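Side-chain contacts in putative oxidoreductase (Mycobacterium avium, PDB 3QHA), which is a putative oxidoreductase that probably uses NAD(P) to oxidise a hydroxy acid of the 3-hydroxyisobutyrate type: residues N242-Y245 against Q246-H250; H250-G253 against L254-D258. All blocks are in the same frame, centred on the assembly; numbering follows the deposited sequence.

Contact 1 of 2, residues N242-Y245 against Q246-H250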
# COMPACT_ATOMS: atom_id res chain seq x y z
N ASN B 242 -15.39 20.33 -6.92
CA ASN B 242 -15.17 19.27 -5.94
C ASN B 242 -13.82 19.50 -5.27
O ASN B 242 -12.83 19.78 -5.96
CB ASN B 242 -15.21 17.88 -6.60
CG ASN B 242 -15.24 16.74 -5.59
OD1 ASN B 242 -14.30 16.54 -4.82
ND2 ASN B 242 -16.32 15.96 -5.61
N PHE B 243 -13.78 19.40 -3.95
CA PHE B 243 -12.53 19.61 -3.20
C PHE B 243 -11.41 18.67 -3.64
O PHE B 243 -10.24 19.00 -3.50
CB PHE B 243 -12.77 19.46 -1.70
CG PHE B 243 -13.45 20.64 -1.08
CD1 PHE B 243 -12.73 21.78 -0.79
CD2 PHE B 243 -14.81 20.62 -0.82
CE1 PHE B 243 -13.35 22.87 -0.22
CE2 PHE B 243 -15.44 21.72 -0.26
CZ PHE B 243 -14.70 22.84 0.04
N LEU B 244 -11.78 17.50 -4.16
CA LEU B 244 -10.80 16.54 -4.65
C LEU B 244 -10.40 16.76 -6.12
O LEU B 244 -9.51 16.07 -6.61
CB LEU B 244 -11.31 15.11 -4.47
CG LEU B 244 -11.54 14.64 -3.03
CD1 LEU B 244 -12.15 13.25 -3.01
CD2 LEU B 244 -10.24 14.67 -2.25
N TYR B 245 -11.04 17.70 -6.82
CA TYR B 245 -10.83 17.84 -8.26
C TYR B 245 -9.39 18.20 -8.64
O TYR B 245 -8.77 17.47 -9.42
CB TYR B 245 -11.79 18.88 -8.86
CG TYR B 245 -11.68 19.06 -10.36
CD1 TYR B 245 -12.36 18.22 -11.24
CD2 TYR B 245 -10.90 20.08 -10.90
CE1 TYR B 245 -12.27 18.40 -12.62
CE2 TYR B 245 -10.80 20.27 -12.28
CZ TYR B 245 -11.48 19.42 -13.13
OH TYR B 245 -11.39 19.60 -14.49
N GLN B 246 -8.86 19.30 -8.11
CA GLN B 246 -7.50 19.72 -8.47
C GLN B 246 -6.44 18.72 -7.99
O GLN B 246 -5.49 18.44 -8.72
CB GLN B 246 -7.19 21.14 -7.98
CG GLN B 246 -7.86 22.25 -8.79
CD GLN B 246 -7.41 22.30 -10.25
OE1 GLN B 246 -6.29 21.89 -10.59
NE2 GLN B 246 -8.28 22.81 -11.12
N PRO B 247 -6.58 18.18 -6.76
CA PRO B 247 -5.65 17.14 -6.33
C PRO B 247 -5.66 15.89 -7.21
O PRO B 247 -4.59 15.37 -7.54
CB PRO B 247 -6.12 16.81 -4.91
CG PRO B 247 -6.77 18.05 -4.44
CD PRO B 247 -7.42 18.66 -5.64
N PHE B 248 -6.84 15.41 -7.59
CA PHE B 248 -6.94 14.20 -8.43
C PHE B 248 -6.47 14.46 -9.86
O PHE B 248 -5.87 13.58 -10.48
CB PHE B 248 -8.36 13.63 -8.41
CG PHE B 248 -8.60 12.63 -7.30
CD1 PHE B 248 -8.08 12.84 -6.03
CD2 PHE B 248 -9.32 11.47 -7.54
CE1 PHE B 248 -8.28 11.91 -5.01
CE2 PHE B 248 -9.54 10.54 -6.53
CZ PHE B 248 -9.02 10.76 -5.27
N LEU B 249 -6.73 15.66 -10.36
CA LEU B 249 -6.25 16.06 -11.67
C LEU B 249 -4.72 16.07 -11.69
O LEU B 249 -4.10 15.55 -12.61
CB LEU B 249 -6.80 17.45 -12.03
CG LEU B 249 -6.81 17.81 -13.51
CD1 LEU B 249 -7.72 16.86 -14.28
CD2 LEU B 249 -7.25 19.25 -13.70
N HIS B 250 -4.13 16.65 -10.65
CA HIS B 250 -2.68 16.63 -10.44
C HIS B 250 -2.16 15.18 -10.37
O HIS B 250 -1.15 14.85 -11.00
CB HIS B 250 -2.34 17.42 -9.16
CG HIS B 250 -0.88 17.47 -8.82
ND1 HIS B 250 0.05 18.12 -9.61
CD2 HIS B 250 -0.20 17.00 -7.75
CE1 HIS B 250 1.24 18.02 -9.05
NE2 HIS B 250 1.12 17.35 -7.92
O HOH W 1 -10.47 21.16 -6.32
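Tyr245 packs against Gln246 and Leu249 at the first turn of helix 245-268. Its CB lies 3.1 Å from Gln246 N, the normal closeness of chain neighbours, and CG also lies beside that nitrogen. With CG anti to the backbone N (chi1 -178°), the ring lies alongside the Leu249 side chain: CD2 still borders the Gln246 backbone, and CE2 reaches Leu249 CD2 at 4.0 Å. Tyr245 and Leu249 point the same way. Gln246, bent at chi2, brings NE2 to the edge of the ring, in its plane, 3.8 Å from Tyr245 CE2; ring and amide planes stand 75° apart, so this is an edge contact rather than a stack.

Ahead of the helix, Asn242 OD1 accepts from Leu244 N at 2.8 Å, in the carbonyl plane and on a lone pair, a capping bond across the lead-in turn. A water links Asn242 O to Gln246 N, donating to the first and accepting from the second. The regular helical pattern starts with Phe248 N to Leu244 O (2.9 Å) and Leu249 N to Tyr245 O (2.9 Å). Pro247 CD sits 3.5 Å from Leu244 O, and the buried Phe248 side chain packs on Ile229, Leu238 and Leu287. Leu244 N, Tyr245 N and Gln246 N are thus supplied in turn by the Asn242 side chain, the Asn242 carbonyl and a water: at this surface site polar atoms start the helix, while apolar contacts line its flank.

Contact 2 of 2, residues H250-G253 against L254-D258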
# COMPACT_ATOMS: atom_id res chain seq x y z
N HIS B 250 -4.13 16.65 -10.65
CA HIS B 250 -2.68 16.63 -10.44
C HIS B 250 -2.16 15.18 -10.37
O HIS B 250 -1.15 14.85 -11.00
CB HIS B 250 -2.34 17.42 -9.16
CG HIS B 250 -0.88 17.47 -8.82
ND1 HIS B 250 0.05 18.12 -9.61
CD2 HIS B 250 -0.20 17.00 -7.75
CE1 HIS B 250 1.24 18.02 -9.05
NE2 HIS B 250 1.12 17.35 -7.92
N THR B 251 -2.86 14.32 -9.65
CA THR B 251 -2.52 12.89 -9.57
C THR B 251 -2.63 12.18 -10.93
O THR B 251 -1.80 11.33 -11.25
CB THR B 251 -3.39 12.16 -8.52
OG1 THR B 251 -3.11 12.69 -7.22
CG2 THR B 251 -3.11 10.66 -8.52
N ARG B 252 -3.64 12.53 -11.72
CA ARG B 252 -3.77 12.00 -13.08
C ARG B 252 -2.57 12.40 -13.94
O ARG B 252 -2.04 11.58 -14.69
CB ARG B 252 -5.05 12.51 -13.75
CG ARG B 252 -5.28 11.96 -15.14
CD ARG B 252 -6.42 12.66 -15.83
NE ARG B 252 -6.03 13.96 -16.38
CZ ARG B 252 -6.85 14.77 -17.04
NH1 ARG B 252 -8.12 14.44 -17.24
NH2 ARG B 252 -6.40 15.93 -17.51
N GLY B 253 -2.15 13.66 -13.83
CA GLY B 253 -1.00 14.16 -14.58
C GLY B 253 0.28 13.45 -14.21
O GLY B 253 1.00 12.95 -15.09
N LEU B 254 0.57 13.38 -12.92
CA LEU B 254 1.74 12.65 -12.42
C LEU B 254 1.72 11.18 -12.84
O LEU B 254 2.73 10.64 -13.29
CB LEU B 254 1.82 12.71 -10.89
CG LEU B 254 2.12 14.05 -10.21
CD1 LEU B 254 2.14 13.85 -8.70
CD2 LEU B 254 3.44 14.65 -10.69
N GLY B 255 0.56 10.55 -12.68
CA GLY B 255 0.41 9.12 -12.95
C GLY B 255 0.62 8.75 -14.40
O GLY B 255 1.37 7.82 -14.70
N GLU B 256 -0.03 9.48 -15.29
CA GLU B 256 0.09 9.24 -16.72
C GLU B 256 1.51 9.52 -17.22
O GLU B 256 2.01 8.82 -18.11
CB GLU B 256 -0.94 10.08 -17.49
CG GLU B 256 -2.37 9.59 -17.26
CD GLU B 256 -3.41 10.38 -18.04
OE1 GLU B 256 -3.04 11.37 -18.70
OE2 GLU B 256 -4.60 10.00 -17.98
N LYS B 257 2.17 10.51 -16.64
CA LYS B 257 3.55 10.81 -17.00
C LYS B 257 4.49 9.69 -16.53
O LYS B 257 5.30 9.19 -17.31
CB LYS B 257 3.98 12.18 -16.47
CG LYS B 257 5.42 12.58 -16.80
CD LYS B 257 5.73 12.54 -18.30
CE LYS B 257 7.12 13.08 -18.60
NZ LYS B 257 7.60 12.74 -19.97
N ASP B 258 4.39 9.30 -15.26
CA ASP B 258 5.25 8.23 -14.72
C ASP B 258 4.97 6.87 -15.38
O ASP B 258 5.91 6.14 -15.70
CB ASP B 258 5.12 8.11 -13.20
CG ASP B 258 5.94 9.17 -12.45
OD1 ASP B 258 6.74 9.88 -13.09
OD2 ASP B 258 5.79 9.27 -11.22
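Two different first torsions bring Arg252 and Glu256 together: CG of Arg252 is anti to its own N, whereas CG of Glu256 is anti to its carbonyl carbon. This is i to i+4 packing on the alpha-helix 245-268 of the all-helical C-terminal part. The two chains pass at a slant, and Glu256 OE2 meets the aliphatic Arg252 CG at 3.5 Å. Although the guanidinium and carboxylate planes differ by just 11°, OE2 lies off the guanidinium plane, where none of its N-H groups is aimed, 4.5 Å from Arg252 NE. Any attraction is probably a through-space charge effect, not a salt bridge, and each polar end is hydrogen-bonded to the segment that follows helix 274-286: Arg252 NH1 to Val289 O, Glu256 OE2 to His291 NE2.

Another side of the helix meets the second subunit, where Asp258 forms a salt bridge to Lys181 and a hydrogen bond to Asn185 of that chain, and Leu254 packs on its Phe189. Within the helix, Leu254 N donates almost straight to His250 O (3.0 Å, 176°). Leu254 also makes a CH-pi contact: its CG lies 4.3 Å from the His250 ring centroid, 17° off the normal, with CD1 3.7 Å from His250 NE2.

In the fold
Contacts 1 and 2 are consecutive pieces of helix 245-268, sharing His250, with centres about 12 Å apart. Both lie at the surface, each centre about 29 Å from the chain centre, and each has a single buried residue among those that touch. Contact 1 belongs to the helix start, where capping and a water supplement the backbone bonds; no other chain of the assembly touches it. Contact 2 lies further along, where four i to i+4 backbone bonds run between its segments and the side chains reach both helix 274-286 and the second subunit. Polar chemistry thus shifts from helix initiation in 242-250 to tertiary and intersubunit links in 250-258.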